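Local coordinates for protein Alpha/beta hydrolase (Streptomyces albidoflavus, PDB 6KSU) that probably closes non-ribosomal peptides into macrolactams, joining ends of opposite chirality, with a fold related to penicillin-binding proteins and beta-lactamases, at residues A[174-179]-A[252-257]; A[153-158]-A[178-183]. One frame throughout, in Å; residues are numbered along the deposited sequence.

Both contacts are built on helix 176-189, within the beta-lactamase-like part of the chain, and they share Gly-178 and Tyr-179. Interaction 1 sets its first turn against the short helix 252-255, beside the probable active site of Ser-83, Lys-86 and Tyr-174; interaction 2 sets the next turn against helix 153-160, farther from the middle of the molecule. Their centres are about 10 Å apart, yet side chains run from one into the other: Thr-177 CG2 reaches Phe-155 CZ at 3.7 Å, and Ala-254 CB lies 3.9 Å from Cys-180 SG. Packing is thus continuous from the outer helix, through helix 176-189, to the turn that holds Ala-254 O near Lys-86.

Interaction 1. Residues A[174-179]-A[252-257]; sequences YSNTGY and AAAGGL
Ala-254 points its methyl toward the opening turn of helix 176-189, and the tight part of the contact gathers there. Its CB sits 3.4 Å from Asn-176 O and 4.0 Å from Tyr-179 CB, so one methyl rests against both the first and the last residue of that turn. Ala-253 adds a second touch from the flank, where its CB lies 3.7 Å from Tyr-179 O. The Tyr-179 ring itself leads away from this spot: Ala-253 O comes to its edge, near the ring plane, and the phenol OH goes on to bond to Leu-132 O.

Toward the Asn-176 side chain the fit is looser: its OD1 only grazes the methyl, 4.0 Å from Ala-254 CB. Asn-176 is partly exposed, unlike the buried Tyr-179, Ala-253 and Ala-254. CG is anti to the residue's own carbonyl carbon (chi1 -70°), and from this setting OD1 accepts a hydrogen bond from Lys-86 NZ. One residue earlier in the chain, Ser-175 caps the helix: its OG accepts from Gly-178 N at 2.7 Å, with an N-H...O angle of 149°.

Tyr-174, Ser-175 and Asn-176 resemble the Tyr-x-Asn motif of class C beta-lactamases and related penicillin-binding proteins, while Ser-83 and Lys-86 fit the SxxK motif of the same family. Across the contact, methyls meet carbonyls and CH groups, and the polar tie is indirect: Lys-86 NZ bonds both to Asn-176 OD1 and to Ala-254 O. An acceptor from each segment therefore holds the lysine amine, consistent with a site in which this packing positions Lys-86 close to Ser-83.

Interaction 2. Residues A[153-158]-A[178-183]; sequences RRFAAA and GYCLLG
Gly-183 N donates to Tyr-179 O at 3.1 Å, a helical bond spanning the turn from which Cys-180 and Leu-181 reach Phe-155 and Ala-156. Phe-155 makes the close touch. Its CG is anti to the backbone N (chi1 171°), which extends the ring toward helix 176-189 until CE2 lies 3.4 Å from Cys-180 CB, with CZ almost as near. That methylene approaches the ring obliquely. The sulfur joins in more distantly: Cys-180 SG stands 5.2 Å from the ring centroid and 42° off the ring normal, a slanted sulfur-aromatic contact, and the cysteine side chain also touches Tyr-152 and Ala-254.

The two segments belong to the helical part of the beta-lactamase-like fold. Here helix 153-158 runs roughly antiparallel to helix 178-183, at 139° between their directions, with the axes 9.4 Å apart. The CA atoms of Ala-156 and Leu-181 are the nearest across the two helices, 6.2 Å apart.

Beside the Phe-155 and Cys-180 contact, Leu-181 brings its CD2 branch within 4.0 Å of Ala-156 CA and 4.4 Å of Ala-156 CB. The same leucine rests on Leu-131 and Leu-123, while Ala-156 also meets Leu-112. Beyond the apolar patch, Arg-153 forms a salt bridge with Glu-187, farther along helix 176-189.

Interaction 1. Residues A[174-179]-A[252-257]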
ATOM      1  N   TYR A 174       6.316  -1.077  -7.381  1.00 21.64           N
ATOM      2  CA  TYR A 174       5.853  -0.359  -6.201  1.00 21.01           C
ATOM      3  C   TYR A 174       6.989   0.462  -5.607  1.00 21.02           C
ATOM      4  O   TYR A 174       8.129   0.002  -5.532  1.00 20.07           O
ATOM      5  CB  TYR A 174       5.317  -1.352  -5.179  1.00 21.93           C
ATOM      6  CG  TYR A 174       4.546  -0.756  -4.031  1.00 20.86           C
ATOM      7  CD1 TYR A 174       3.147  -0.834  -3.987  1.00 23.64           C
ATOM      8  CD2 TYR A 174       5.200  -0.144  -2.968  1.00 22.37           C
ATOM      9  CE1 TYR A 174       2.420  -0.312  -2.907  1.00 21.85           C
ATOM     10  CE2 TYR A 174       4.466   0.384  -1.872  1.00 25.92           C
ATOM     11  CZ  TYR A 174       3.085   0.295  -1.861  1.00 19.47           C
ATOM     12  OH  TYR A 174       2.373   0.806  -0.800  1.00 24.26           O
ATOM     13  N   SER A 175       6.676   1.685  -5.181  1.00 19.19           N
ATOM     14  CA  SER A 175       7.726   2.632  -4.801  1.00 22.96           C
ATOM     15  C   SER A 175       7.198   3.564  -3.711  1.00 22.28           C
ATOM     16  O   SER A 175       6.333   4.400  -3.970  1.00 22.13           O
ATOM     17  CB  SER A 175       8.209   3.420  -6.029  1.00 20.10           C
ATOM     18  OG  SER A 175       9.117   4.443  -5.662  1.00 19.14           O
ATOM     19  N   ASN A 176       7.699   3.399  -2.487  1.00 23.95           N
ATOM     20  CA  ASN A 176       7.441   4.383  -1.446  1.00 23.30           C
ATOM     21  C   ASN A 176       8.056   5.722  -1.813  1.00 23.31           C
ATOM     22  O   ASN A 176       7.477   6.785  -1.550  1.00 21.51           O
ATOM     23  CB  ASN A 176       8.011   3.881  -0.110  1.00 21.67           C
ATOM     24  CG  ASN A 176       7.241   2.701   0.447  1.00 23.66           C
ATOM     25  OD1 ASN A 176       6.023   2.750   0.551  1.00 25.10           O
ATOM     26  ND2 ASN A 176       7.945   1.626   0.782  1.00 27.14           N
ATOM     27  N   THR A 177       9.247   5.680  -2.403  1.00 22.52           N
ATOM     28  CA  THR A 177       9.947   6.893  -2.802  1.00 22.54           C
ATOM     29  C   THR A 177       9.163   7.662  -3.852  1.00 21.43           C
ATOM     30  O   THR A 177       9.152   8.900  -3.850  1.00 23.78           O
ATOM     31  CB  THR A 177      11.327   6.512  -3.326  1.00 26.27           C
ATOM     32  OG1 THR A 177      11.974   5.684  -2.348  1.00 29.07           O
ATOM     33  CG2 THR A 177      12.172   7.753  -3.608  1.00 25.54           C
ATOM     34  N   GLY A 178       8.499   6.947  -4.757  1.00 19.71           N
ATOM     35  CA  GLY A 178       7.643   7.624  -5.711  1.00 21.76           C
ATOM     36  C   GLY A 178       6.607   8.494  -5.026  1.00 23.46           C
ATOM     37  O   GLY A 178       6.321   9.613  -5.468  1.00 21.23           O
ATOM     38  N   TYR A 179       6.057   8.013  -3.914  1.00 25.02           N
ATOM     39  CA  TYR A 179       5.057   8.823  -3.248  1.00 23.23           C
ATOM     40  C   TYR A 179       5.695   9.907  -2.398  1.00 22.30           C
ATOM     41  O   TYR A 179       5.118  10.987  -2.260  1.00 21.89           O
ATOM     42  CB  TYR A 179       4.116   7.940  -2.441  1.00 20.61           C
ATOM     43  CG  TYR A 179       2.894   7.557  -3.255  1.00 22.43           C
ATOM     44  CD1 TYR A 179       1.633   8.067  -2.939  1.00 15.78           C
ATOM     45  CD2 TYR A 179       3.006   6.707  -4.357  1.00 20.01           C
ATOM     46  CE1 TYR A 179       0.519   7.725  -3.680  1.00 16.48           C
ATOM     47  CE2 TYR A 179       1.883   6.365  -5.116  1.00 20.30           C
ATOM     48  CZ  TYR A 179       0.647   6.877  -4.758  1.00 21.34           C
ATOM     49  OH  TYR A 179      -0.466   6.548  -5.481  1.00 24.03           O
ATOM     50  N   ALA A 252       6.956   9.882   5.262  1.00 24.46           N
ATOM     51  CA  ALA A 252       5.658  10.387   5.718  1.00 26.01           C
ATOM     52  C   ALA A 252       4.589  10.376   4.631  1.00 22.00           C
ATOM     53  O   ALA A 252       3.483   9.867   4.850  1.00 19.71           O
ATOM     54  CB  ALA A 252       5.818  11.804   6.274  1.00 26.40           C
ATOM     55  N   ALA A 253       4.877  10.972   3.460  1.00 22.45           N
ATOM     56  CA  ALA A 253       3.871  11.031   2.400  1.00 20.62           C
ATOM     57  C   ALA A 253       3.545   9.652   1.834  1.00 22.42           C
ATOM     58  O   ALA A 253       2.546   9.501   1.113  1.00 21.02           O
ATOM     59  CB  ALA A 253       4.328  11.967   1.259  1.00 23.46           C
ATOM     60  N   ALA A 254       4.372   8.652   2.124  1.00 26.46           N
ATOM     61  CA  ALA A 254       4.119   7.295   1.669  1.00 23.30           C
ATOM     62  C   ALA A 254       3.536   6.389   2.756  1.00 19.64           C
ATOM     63  O   ALA A 254       2.857   5.418   2.418  1.00 19.11           O
ATOM     64  CB  ALA A 254       5.416   6.675   1.113  1.00 20.68           C
ATOM     65  N   GLY A 255       3.758   6.681   4.043  1.00 20.52           N
ATOM     66  CA  GLY A 255       3.277   5.769   5.076  1.00 15.55           C
ATOM     67  C   GLY A 255       3.043   6.319   6.475  1.00 18.24           C
ATOM     68  O   GLY A 255       2.750   5.545   7.395  1.00 20.27           O
ATOM     69  N   GLY A 256       3.159   7.628   6.667  1.00 16.16           N
ATOM     70  CA  GLY A 256       3.195   8.186   8.004  1.00 18.81           C
ATOM     71  C   GLY A 256       1.896   8.656   8.632  1.00 19.76           C
ATOM     72  O   GLY A 256       1.953   9.242   9.715  1.00 23.80           O
ATOM     73  N   LEU A 257       0.743   8.447   7.993  1.00 22.71           N
ATOM     74  CA  LEU A 257      -0.537   8.854   8.550  1.00 20.50           C
ATOM     75  C   LEU A 257      -1.042   7.870   9.601  1.00 20.20           C
ATOM     76  O   LEU A 257      -0.803   6.658   9.535  1.00 20.97           O
ATOM     77  CB  LEU A 257      -1.597   8.986   7.463  1.00 19.74           C
ATOM     78  CG  LEU A 257      -1.818  10.421   7.030  1.00 24.40           C
ATOM     79  CD1 LEU A 257      -2.650  10.460   5.759  1.00 33.61           C
ATOM     80  CD2 LEU A 257      -2.460  11.212   8.174  1.00 25.05           C
TER

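Interaction 2. Residues A[153-158]-A[178-183]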
ATOM      1  N   ARG A 153      12.125  19.138  -0.130  1.00 36.73           N
ATOM      2  CA  ARG A 153      12.887  19.675  -1.265  1.00 40.97           C
ATOM      3  C   ARG A 153      14.252  19.009  -1.400  1.00 40.08           C
ATOM      4  O   ARG A 153      14.593  18.494  -2.472  1.00 44.72           O
ATOM      5  CB  ARG A 153      13.040  21.192  -1.142  1.00 42.73           C
ATOM      6  CG  ARG A 153      12.137  21.962  -2.089  1.00 49.69           C
ATOM      7  CD  ARG A 153      12.300  23.468  -1.956  1.00 58.23           C
ATOM      8  NE  ARG A 153      11.354  24.056  -1.005  1.00 65.65           N
ATOM      9  CZ  ARG A 153      10.057  24.250  -1.248  1.00 65.21           C
ATOM     10  NH1 ARG A 153       9.534  23.889  -2.417  1.00 64.02           N
ATOM     11  NH2 ARG A 153       9.275  24.792  -0.316  1.00 55.23           N
ATOM     12  N   ARG A 154      15.057  19.014  -0.332  1.00 37.62           N
ATOM     13  CA  ARG A 154      16.345  18.328  -0.382  1.00 41.04           C
ATOM     14  C   ARG A 154      16.176  16.866  -0.783  1.00 41.25           C
ATOM     15  O   ARG A 154      17.047  16.294  -1.449  1.00 40.38           O
ATOM     16  CB  ARG A 154      17.051  18.402   0.970  1.00 42.90           C
ATOM     17  CG  ARG A 154      17.247  19.781   1.587  1.00 54.16           C
ATOM     18  CD  ARG A 154      17.280  19.700   3.154  1.00 62.28           C
ATOM     19  NE  ARG A 154      15.958  19.637   3.810  1.00 58.27           N
ATOM     20  CZ  ARG A 154      15.731  19.177   5.049  1.00 61.03           C
ATOM     21  NH1 ARG A 154      16.725  18.710   5.795  1.00 60.11           N
ATOM     22  NH2 ARG A 154      14.495  19.173   5.554  1.00 54.87           N
ATOM     23  N   PHE A 155      15.064  16.242  -0.383  1.00 42.24           N
ATOM     24  CA  PHE A 155      14.853  14.828  -0.669  1.00 38.56           C
ATOM     25  C   PHE A 155      14.663  14.611  -2.156  1.00 36.31           C
ATOM     26  O   PHE A 155      15.139  13.614  -2.711  1.00 34.20           O
ATOM     27  CB  PHE A 155      13.642  14.312   0.106  1.00 35.25           C
ATOM     28  CG  PHE A 155      13.211  12.919  -0.277  1.00 32.63           C
ATOM     29  CD1 PHE A 155      13.683  11.816   0.422  1.00 35.28           C
ATOM     30  CD2 PHE A 155      12.308  12.715  -1.309  1.00 32.25           C
ATOM     31  CE1 PHE A 155      13.283  10.523   0.089  1.00 33.07           C
ATOM     32  CE2 PHE A 155      11.910  11.436  -1.653  1.00 33.19           C
ATOM     33  CZ  PHE A 155      12.401  10.333  -0.951  1.00 30.61           C
ATOM     34  N   ALA A 156      13.930  15.518  -2.795  1.00 36.43           N
ATOM     35  CA  ALA A 156      13.752  15.487  -4.240  1.00 40.37           C
ATOM     36  C   ALA A 156      15.088  15.389  -4.961  1.00 40.43           C
ATOM     37  O   ALA A 156      15.258  14.568  -5.870  1.00 42.26           O
ATOM     38  CB  ALA A 156      13.008  16.743  -4.679  1.00 41.04           C
ATOM     39  N   ALA A 157      16.049  16.228  -4.568  1.00 43.63           N
ATOM     40  CA  ALA A 157      17.374  16.181  -5.186  1.00 43.14           C
ATOM     41  C   ALA A 157      17.998  14.804  -5.035  1.00 44.21           C
ATOM     42  O   ALA A 157      18.467  14.216  -6.015  1.00 50.71           O
ATOM     43  CB  ALA A 157      18.278  17.252  -4.575  1.00 45.67           C
ATOM     44  N   ALA A 158      17.977  14.257  -3.813  1.00 47.28           N
ATOM     45  CA  ALA A 158      18.639  12.984  -3.539  1.00 40.30           C
ATOM     46  C   ALA A 158      18.100  11.868  -4.419  1.00 45.03           C
ATOM     47  O   ALA A 158      18.847  10.957  -4.798  1.00 51.24           O
ATOM     48  CB  ALA A 158      18.488  12.606  -2.065  1.00 38.45           C
ATOM     49  N   GLY A 178       8.499   6.947  -4.757  1.00 19.71           N
ATOM     50  CA  GLY A 178       7.643   7.624  -5.711  1.00 21.76           C
ATOM     51  C   GLY A 178       6.607   8.494  -5.026  1.00 23.46           C
ATOM     52  O   GLY A 178       6.321   9.613  -5.468  1.00 21.23           O
ATOM     53  N   TYR A 179       6.057   8.013  -3.914  1.00 25.02           N
ATOM     54  CA  TYR A 179       5.057   8.823  -3.248  1.00 23.23           C
ATOM     55  C   TYR A 179       5.695   9.907  -2.398  1.00 22.30           C
ATOM     56  O   TYR A 179       5.118  10.987  -2.260  1.00 21.89           O
ATOM     57  CB  TYR A 179       4.116   7.940  -2.441  1.00 20.61           C
ATOM     58  CG  TYR A 179       2.894   7.557  -3.255  1.00 22.43           C
ATOM     59  CD1 TYR A 179       1.633   8.067  -2.939  1.00 15.78           C
ATOM     60  CD2 TYR A 179       3.006   6.707  -4.357  1.00 20.01           C
ATOM     61  CE1 TYR A 179       0.519   7.725  -3.680  1.00 16.48           C
ATOM     62  CE2 TYR A 179       1.883   6.365  -5.116  1.00 20.30           C
ATOM     63  CZ  TYR A 179       0.647   6.877  -4.758  1.00 21.34           C
ATOM     64  OH  TYR A 179      -0.466   6.548  -5.481  1.00 24.03           O
ATOM     65  N   CYS A 180       6.903   9.671  -1.885  1.00 20.33           N
ATOM     66  CA  CYS A 180       7.605  10.752  -1.208  1.00 22.43           C
ATOM     67  C   CYS A 180       7.891  11.896  -2.169  1.00 26.68           C
ATOM     68  O   CYS A 180       7.849  13.069  -1.778  1.00 27.72           O
ATOM     69  CB  CYS A 180       8.882  10.221  -0.574  1.00 24.28           C
ATOM     70  SG  CYS A 180       8.555   8.931   0.669  1.00 31.55           S
ATOM     71  N   LEU A 181       8.152  11.578  -3.441  1.00 25.61           N
ATOM     72  CA  LEU A 181       8.249  12.626  -4.456  1.00 26.77           C
ATOM     73  C   LEU A 181       6.914  13.320  -4.667  1.00 28.81           C
ATOM     74  O   LEU A 181       6.880  14.514  -4.986  1.00 25.08           O
ATOM     75  CB  LEU A 181       8.744  12.049  -5.781  1.00 25.86           C
ATOM     76  CG  LEU A 181      10.223  11.708  -5.868  1.00 31.71           C
ATOM     77  CD1 LEU A 181      10.506  10.899  -7.136  1.00 31.62           C
ATOM     78  CD2 LEU A 181      11.049  12.988  -5.823  1.00 34.08           C
ATOM     79  N   LEU A 182       5.803  12.597  -4.502  1.00 24.44           N
ATOM     80  CA  LEU A 182       4.512  13.264  -4.588  1.00 24.91           C
ATOM     81  C   LEU A 182       4.356  14.295  -3.471  1.00 27.81           C
ATOM     82  O   LEU A 182       3.697  15.326  -3.663  1.00 25.47           O
ATOM     83  CB  LEU A 182       3.395  12.225  -4.568  1.00 23.04           C
ATOM     84  CG  LEU A 182       3.172  11.488  -5.898  1.00 24.60           C
ATOM     85  CD1 LEU A 182       2.243  10.279  -5.760  1.00 17.91           C
ATOM     86  CD2 LEU A 182       2.640  12.471  -6.958  1.00 24.05           C
ATOM     87  N   GLY A 183       4.980  14.052  -2.314  1.00 27.00           N
ATOM     88  CA  GLY A 183       5.012  15.066  -1.275  1.00 25.81           C
ATOM     89  C   GLY A 183       5.757  16.318  -1.710  1.00 29.85           C
ATOM     90  O   GLY A 183       5.328  17.443  -1.435  1.00 23.60           O
TER